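Local coordinates for ATP-dependent DNA helicase PIF1 (Candida albicans, PDB 7OTJ), which probably unwinds duplex and G-quadruplex DNA and forked RNA-DNA hybrids by moving 5'-3' at the cost of ATP, maintaining nuclear and mitochondrial genome stability, at residues 72-77 and 114-119; 148-153 and 165-170. All blocks are in the same frame, centred on the assembly; numbering follows the deposited sequence.

Contact 1 of 2, residues 72-77 and 114-119. With nucleotides of chain C.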
loop_
_atom_site.group_PDB
_atom_site.type_symbol
_atom_site.label_atom_id
_atom_site.label_comp_id
_atom_site.label_asym_id
_atom_site.label_seq_id
_atom_site.Cartn_x
_atom_site.Cartn_y
_atom_site.Cartn_z
ATOM N N ALA A 72 4.600 -12.287 8.170
ATOM C CA ALA A 72 5.685 -12.977 8.855
ATOM C C ALA A 72 5.325 -13.287 10.300
ATOM O O ALA A 72 5.670 -14.357 10.812
ATOM C CB ALA A 72 6.962 -12.142 8.785
ATOM N N GLY A 73 4.636 -12.371 10.972
ATOM C CA GLY A 73 4.517 -12.442 12.411
ATOM C C GLY A 73 5.595 -11.687 13.146
ATOM O O GLY A 73 5.719 -11.844 14.363
ATOM N N PHE A 74 6.346 -10.837 12.441
ATOM C CA PHE A 74 7.516 -10.163 12.992
ATOM C C PHE A 74 7.145 -9.086 13.987
ATOM O O PHE A 74 7.958 -8.730 14.846
ATOM C CB PHE A 74 8.272 -9.445 11.876
ATOM C CG PHE A 74 9.240 -10.280 11.154
ATOM C CD1 PHE A 74 9.588 -11.519 11.631
ATOM C CD2 PHE A 74 9.823 -9.809 9.995
ATOM C CE1 PHE A 74 10.490 -12.287 10.953
ATOM C CE2 PHE A 74 10.728 -10.564 9.320
ATOM C CZ PHE A 74 11.064 -11.808 9.792
ATOM N N GLY A 75 5.962 -8.511 13.839
ATOM C CA GLY A 75 5.775 -7.172 14.336
ATOM C C GLY A 75 6.568 -6.325 13.367
ATOM O O GLY A 75 6.340 -6.395 12.156
ATOM N N LEU A 76 7.596 -5.638 13.857
ATOM C CA LEU A 76 8.464 -4.866 12.982
ATOM C C LEU A 76 9.698 -5.640 12.544
ATOM O O LEU A 76 10.394 -5.192 11.630
ATOM C CB LEU A 76 8.897 -3.567 13.672
ATOM C CG LEU A 76 7.783 -2.544 13.925
ATOM C CD1 LEU A 76 8.333 -1.300 14.590
ATOM C CD2 LEU A 76 7.072 -2.195 12.627
ATOM N N GLY A 77 9.968 -6.792 13.155
ATOM C CA GLY A 77 11.099 -7.618 12.786
ATOM C C GLY A 77 12.444 -6.962 12.999
ATOM O O GLY A 77 13.326 -7.063 12.139
ATOM N N GLY A 114 16.576 -5.232 2.095
ATOM C CA GLY A 114 17.321 -6.465 1.916
ATOM C C GLY A 114 17.691 -7.137 3.221
ATOM O O GLY A 114 17.836 -8.361 3.273
ATOM N N HIS A 115 17.860 -6.358 4.288
ATOM C CA HIS A 115 18.109 -6.972 5.586
ATOM C C HIS A 115 16.856 -7.665 6.098
ATOM O O HIS A 115 16.936 -8.742 6.701
ATOM C CB HIS A 115 18.595 -5.931 6.592
ATOM C CG HIS A 115 19.882 -5.280 6.203
ATOM N ND1 HIS A 115 21.059 -5.984 6.061
ATOM C CD2 HIS A 115 20.180 -3.988 5.924
ATOM C CE1 HIS A 115 22.026 -5.154 5.715
ATOM N NE2 HIS A 115 21.519 -3.937 5.624
ATOM N N LEU A 116 15.684 -7.077 5.846
ATOM C CA LEU A 116 14.449 -7.765 6.197
ATOM C C LEU A 116 14.320 -9.061 5.412
ATOM O O LEU A 116 13.930 -10.097 5.965
ATOM C CB LEU A 116 13.248 -6.861 5.923
ATOM C CG LEU A 116 11.906 -7.397 6.412
ATOM C CD1 LEU A 116 11.801 -7.270 7.924
ATOM C CD2 LEU A 116 10.762 -6.677 5.721
ATOM N N LEU A 117 14.674 -9.026 4.127
ATOM C CA LEU A 117 14.542 -10.205 3.284
ATOM C C LEU A 117 15.473 -11.324 3.737
ATOM O O LEU A 117 15.122 -12.505 3.634
ATOM C CB LEU A 117 14.805 -9.826 1.829
ATOM C CG LEU A 117 14.308 -10.852 0.817
ATOM C CD1 LEU A 117 12.779 -10.921 0.830
ATOM C CD2 LEU A 117 14.852 -10.554 -0.575
ATOM N N ASN A 118 16.669 -10.972 4.227
ATOM C CA ASN A 118 17.601 -11.974 4.739
ATOM C C ASN A 118 17.075 -12.633 6.010
ATOM O O ASN A 118 17.259 -13.841 6.211
ATOM C CB ASN A 118 18.969 -11.338 4.997
ATOM C CG ASN A 118 19.780 -11.150 3.723
ATOM O OD1 ASN A 118 19.556 -11.835 2.728
ATOM N ND2 ASN A 118 20.740 -10.228 3.757
ATOM N N LYS A 119 16.413 -11.860 6.875
ATOM C CA LYS A 119 15.767 -12.442 8.047
ATOM C C LYS A 119 14.635 -13.372 7.632
ATOM O O LYS A 119 14.524 -14.496 8.132
ATOM C CB LYS A 119 15.239 -11.342 8.969
ATOM C CG LYS A 119 16.310 -10.446 9.570
ATOM C CD LYS A 119 15.702 -9.406 10.500
ATOM C CE LYS A 119 16.768 -8.734 11.343
ATOM N NZ LYS A 119 16.174 -7.758 12.295
ATOM P P DT C 5 2.005 -3.311 9.299
ATOM O OP1 DT C 5 1.224 -4.496 8.864
ATOM O OP2 DT C 5 1.349 -1.983 9.366
ATOM O "O5'" DT C 5 2.654 -3.689 10.711
ATOM C "C5'" DT C 5 3.160 -5.004 10.921
ATOM C "C4'" DT C 5 2.714 -5.555 12.267
ATOM O "O4'" DT C 5 3.430 -4.872 13.326
ATOM C "C3'" DT C 5 1.230 -5.392 12.578
ATOM O "O3'" DT C 5 0.738 -6.543 13.265
ATOM C "C2'" DT C 5 1.187 -4.141 13.462
ATOM C "C1'" DT C 5 2.532 -4.186 14.176
ATOM N N1 DT C 5 3.106 -2.846 14.449
ATOM C C2 DT C 5 3.448 -2.504 15.738
ATOM O O2 DT C 5 3.296 -3.245 16.690
ATOM N N3 DT C 5 3.978 -1.249 15.877
ATOM C C4 DT C 5 4.200 -0.322 14.874
ATOM O O4 DT C 5 4.682 0.782 15.097
ATOM C C5 DT C 5 3.826 -0.745 13.546
ATOM C C7 DT C 5 4.021 0.178 12.377
ATOM C C6 DT C 5 3.308 -1.975 13.401
ATOM P P DT C 4 2.544 1.240 5.887
ATOM O OP1 DT C 4 1.524 0.526 5.081
ATOM O OP2 DT C 4 2.154 2.338 6.798
ATOM O "O5'" DT C 4 3.332 0.121 6.716
ATOM C "C5'" DT C 4 3.753 -1.057 6.054
ATOM C "C4'" DT C 4 4.664 -1.894 6.933
ATOM O "O4'" DT C 4 5.924 -1.218 7.125
ATOM C "C3'" DT C 4 4.145 -2.148 8.332
ATOM O "O3'" DT C 4 3.264 -3.242 8.306
ATOM C "C2'" DT C 4 5.432 -2.477 9.087
ATOM C "C1'" DT C 4 6.458 -1.575 8.391
ATOM N N1 DT C 4 6.789 -0.320 9.159
ATOM C C2 DT C 4 8.038 -0.194 9.710
ATOM O O2 DT C 4 8.899 -1.045 9.605
ATOM N N3 DT C 4 8.253 0.973 10.392
ATOM C C4 DT C 4 7.360 2.008 10.580
ATOM O O4 DT C 4 7.651 3.014 11.213
ATOM C C5 DT C 4 6.063 1.821 9.980
ATOM C C7 DT C 4 5.014 2.886 10.118
ATOM C C6 DT C 4 5.838 0.679 9.302
#
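With CG opposite the carbonyl carbon (chi1 -86°), Phe74 sends its ring out to Leu116, whose CG is turned away from the backbone N and whose CD1 meets that ring at the edge, near its plane. CD1 lies 3.7 Å from Phe74 CE2, the two side chains running past each other in opposite directions. One face of the ring is covered by Ala72, with CB over the centre, while Leu84 and Ile88 of helix 81-90 add further apolar contact. Lys119, extended beyond CG, carries NZ to 2.9 Å from Gly77 O; this hydrogen bond approaches at a C=O...N angle of 132°, and the donor sits 33° out of the carbonyl plane. The same ammonium also bonds Gly79 O, so it ties two carbonyls of the loop, two residues apart, to helix 114-128. In this Pif1-family P-loop helicase domain the loop leaves helix 68-72 at Gly73 and makes a type II' turn from Phe74 to Gly77. The turn also meets the single-stranded DNA: Leu76 CD2 touches both neighbouring thymines, 3.7 Å from both C5 of DT5 and C2 of DT4 of chain C, and Gly75 CA approaches the sugar O4' of DT5.

Contact 2 of 2, residues 148-153 and 165-170. With nucleotides of chain C.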
loop_
_atom_site.group_PDB
_atom_site.type_symbol
_atom_site.label_atom_id
_atom_site.label_comp_id
_atom_site.label_asym_id
_atom_site.label_seq_id
_atom_site.Cartn_x
_atom_site.Cartn_y
_atom_site.Cartn_z
ATOM N N LEU A 148 10.071 3.878 -5.245
ATOM C CA LEU A 148 10.574 4.286 -3.936
ATOM C C LEU A 148 11.467 3.212 -3.313
ATOM O O LEU A 148 11.121 2.024 -3.350
ATOM C CB LEU A 148 9.402 4.627 -3.017
ATOM C CG LEU A 148 8.817 6.000 -3.377
ATOM C CD1 LEU A 148 7.428 6.228 -2.798
ATOM C CD2 LEU A 148 9.775 7.096 -2.927
ATOM N N PRO A 149 12.620 3.584 -2.758
ATOM C CA PRO A 149 13.496 2.613 -2.095
ATOM C C PRO A 149 12.962 2.261 -0.720
ATOM O O PRO A 149 11.971 2.854 -0.269
ATOM C CB PRO A 149 14.828 3.371 -2.000
ATOM C CG PRO A 149 14.406 4.790 -1.841
ATOM C CD PRO A 149 13.200 4.937 -2.739
ATOM N N PRO A 150 13.560 1.283 -0.034
ATOM C CA PRO A 150 13.149 1.003 1.350
ATOM C C PRO A 150 13.301 2.235 2.232
ATOM O O PRO A 150 14.252 3.004 2.092
ATOM C CB PRO A 150 14.102 -0.118 1.788
ATOM C CG PRO A 150 14.595 -0.718 0.536
ATOM C CD PRO A 150 14.632 0.376 -0.482
ATOM N N VAL A 151 12.382 2.393 3.175
ATOM C CA VAL A 151 12.393 3.557 4.053
ATOM C C VAL A 151 13.502 3.403 5.087
ATOM O O VAL A 151 13.596 2.374 5.768
ATOM C CB VAL A 151 11.022 3.752 4.718
ATOM C CG1 VAL A 151 11.091 4.872 5.749
ATOM C CG2 VAL A 151 9.963 4.064 3.658
ATOM N N VAL A 152 14.356 4.418 5.189
ATOM C CA VAL A 152 15.424 4.453 6.180
ATOM C C VAL A 152 15.136 5.572 7.184
ATOM O O VAL A 152 14.231 6.384 7.002
ATOM C CB VAL A 152 16.816 4.627 5.535
ATOM C CG1 VAL A 152 17.296 3.308 4.942
ATOM C CG2 VAL A 152 16.791 5.728 4.469
ATOM N N LYS A 153 15.928 5.603 8.256
ATOM C CA LYS A 153 15.748 6.567 9.352
ATOM C C LYS A 153 15.700 8.022 8.872
ATOM O O LYS A 153 16.730 8.681 8.724
ATOM C CB LYS A 153 16.870 6.403 10.385
ATOM C CG LYS A 153 16.779 7.348 11.580
ATOM C CD LYS A 153 18.076 7.345 12.378
ATOM C CE LYS A 153 19.242 7.842 11.535
ATOM N NZ LYS A 153 20.539 7.745 12.261
ATOM N N VAL A 165 26.397 2.385 2.670
ATOM C CA VAL A 165 25.081 2.971 2.449
ATOM C C VAL A 165 24.040 2.272 3.319
ATOM O O VAL A 165 23.906 1.048 3.274
ATOM C CB VAL A 165 24.684 2.903 0.960
ATOM C CG1 VAL A 165 23.319 3.538 0.744
ATOM C CG2 VAL A 165 25.738 3.581 0.091
ATOM N N GLU A 166 23.310 3.058 4.120
ATOM C CA GLU A 166 22.257 2.493 4.961
ATOM C C GLU A 166 21.174 1.822 4.119
ATOM O O GLU A 166 20.629 0.780 4.510
ATOM C CB GLU A 166 21.653 3.580 5.856
ATOM C CG GLU A 166 20.544 3.094 6.786
ATOM C CD GLU A 166 21.054 2.196 7.901
ATOM O OE1 GLU A 166 21.846 2.674 8.740
ATOM O OE2 GLU A 166 20.662 1.009 7.938
ATOM N N VAL A 167 20.857 2.396 2.960
ATOM C CA VAL A 167 19.815 1.856 2.090
ATOM C C VAL A 167 20.332 0.553 1.487
ATOM O O VAL A 167 21.297 0.548 0.716
ATOM C CB VAL A 167 19.411 2.857 0.998
ATOM C CG1 VAL A 167 18.273 2.302 0.164
ATOM C CG2 VAL A 167 19.010 4.186 1.617
ATOM N N PHE A 168 19.710 -0.558 1.871
ATOM C CA PHE A 168 20.095 -1.898 1.435
ATOM C C PHE A 168 18.964 -2.449 0.569
ATOM O O PHE A 168 17.948 -2.920 1.089
ATOM C CB PHE A 168 20.382 -2.789 2.639
ATOM C CG PHE A 168 21.109 -4.048 2.298
ATOM C CD1 PHE A 168 22.359 -4.000 1.699
ATOM C CD2 PHE A 168 20.556 -5.284 2.589
ATOM C CE1 PHE A 168 23.036 -5.166 1.385
ATOM C CE2 PHE A 168 21.230 -6.450 2.281
ATOM C CZ PHE A 168 22.469 -6.391 1.679
ATOM N N PHE A 169 19.114 -2.341 -0.750
ATOM C CA PHE A 169 18.049 -2.769 -1.647
ATOM C C PHE A 169 17.859 -4.285 -1.594
ATOM O O PHE A 169 18.751 -5.044 -1.201
ATOM C CB PHE A 169 18.342 -2.324 -3.082
ATOM C CG PHE A 169 18.201 -0.845 -3.304
ATOM C CD1 PHE A 169 19.301 -0.010 -3.203
ATOM C CD2 PHE A 169 16.968 -0.289 -3.615
ATOM C CE1 PHE A 169 19.176 1.358 -3.407
ATOM C CE2 PHE A 169 16.840 1.082 -3.820
ATOM C CZ PHE A 169 17.943 1.901 -3.714
ATOM N N ALA A 170 16.681 -4.726 -2.043
ATOM C CA ALA A 170 16.356 -6.146 -1.967
ATOM C C ALA A 170 17.281 -6.972 -2.850
ATOM O O ALA A 170 17.681 -8.078 -2.466
ATOM C CB ALA A 170 14.898 -6.375 -2.363
ATOM P P DT C 3 4.056 7.192 5.111
ATOM O OP1 DT C 3 2.787 7.340 4.354
ATOM O OP2 DT C 3 4.185 7.786 6.462
ATOM O "O5'" DT C 3 4.428 5.635 5.220
ATOM C "C5'" DT C 3 4.516 4.849 4.039
ATOM C "C4'" DT C 3 5.240 3.527 4.283
ATOM O "O4'" DT C 3 6.611 3.779 4.647
ATOM C "C3'" DT C 3 4.680 2.670 5.400
ATOM O "O3'" DT C 3 3.655 1.836 4.892
ATOM C "C2'" DT C 3 5.894 1.848 5.840
ATOM C "C1'" DT C 3 7.067 2.781 5.546
ATOM N N1 DT C 3 7.618 3.461 6.747
ATOM C C2 DT C 3 8.670 2.892 7.421
ATOM O O2 DT C 3 9.172 1.834 7.095
ATOM N N3 DT C 3 9.113 3.612 8.502
ATOM C C4 DT C 3 8.617 4.828 8.958
ATOM O O4 DT C 3 9.076 5.405 9.942
ATOM C C5 DT C 3 7.516 5.369 8.198
ATOM C C7 DT C 3 6.891 6.677 8.593
ATOM C C6 DT C 3 7.080 4.670 7.140
ATOM P P DT C 2 7.294 12.025 7.017
ATOM O OP1 DT C 2 6.540 13.205 6.536
ATOM O OP2 DT C 2 7.366 11.720 8.465
ATOM O "O5'" DT C 2 6.721 10.746 6.247
ATOM C "C5'" DT C 2 6.404 10.831 4.860
ATOM C "C4'" DT C 2 6.827 9.573 4.121
ATOM O "O4'" DT C 2 8.263 9.553 4.009
ATOM C "C3'" DT C 2 6.420 8.276 4.800
ATOM O "O3'" DT C 2 5.231 7.799 4.204
ATOM C "C2'" DT C 2 7.593 7.322 4.544
ATOM C "C1'" DT C 2 8.771 8.249 4.241
ATOM N N1 DT C 2 9.790 8.330 5.337
ATOM C C2 DT C 2 11.126 8.204 5.021
ATOM O O2 DT C 2 11.528 8.001 3.886
ATOM N N3 DT C 2 11.980 8.307 6.088
ATOM C C4 DT C 2 11.641 8.534 7.407
ATOM O O4 DT C 2 12.485 8.612 8.296
ATOM C C5 DT C 2 10.227 8.672 7.667
ATOM C C7 DT C 2 9.739 8.922 9.065
ATOM C C6 DT C 2 9.380 8.568 6.631
#
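Two irregular backbone segments, 148-153 and 165-170, run roughly antiparallel, their touching parts 152° apart in direction, and come closest at Val152 and Val167, whose CA atoms are 6.5 Å apart. No hydrogen bond joins them, and apolar side chains make most of the contact. At one end Pro149 CB sits 3.5 Å from Phe169 CE2, and the neighbouring Pro150 crosses the phenylalanine at about a right angle, its CD 4.0 Å from Phe169 CD2. Val167 fills in beside them: CG1, anti to the backbone N (chi1 -177°), lies over one face of the Phe169 ring, displaced toward its rim, and also reaches Pro149 and Pro150. Its other methyl, CG2, turns to Val152 and lies 3.8 Å from Val152 CG1. That same CG1 packs 3.7 Å from the aliphatic CG of Glu166, so one methyl of Val152 serves two neighbours at the more exposed end. Beyond the segments, His502 meets the Phe169 ring edge-to-face. Val151 points away from 165-170 and toward the DNA, where CG1 lies 3.4 Å from C2 of DT2 and CG2 lies 3.5 Å from O4' of DT3, both of chain C. Val152 O is 3.1 Å from N3 of DT2. The proline-rich segment 148-153 directly follows Gln147, which lines the tetrafluoroaluminate pocket and so links it to the ATP site. Through Val151 and Val152 the segment forms part of the single-stranded DNA-binding surface of a P-loop helicase, with 165-170 packed behind it.

Overall arrangement
Contact 1 is complete before contact 2 begins along the chain, and their centres lie 14 Å apart on the same side of the chain's centre. Both belong to the PIF1-like helicase region, whose parallel sheet includes strands 103-107 and 138-143. Helix 114-128 joins them: its first two turns face the 72-77 loop through Leu116 and Lys119, while Gly114 N probably hydrogen-bonds Phe168 O, 2.9 Å away, and the His115 ring stacks on Phe168. Each contact also presents a loop to the same DNA strand, 72-77 at DT4 and DT5 and 148-153 at DT2 and DT3 of chain C; the helix meets the first loop directly and the second by way of 165-170.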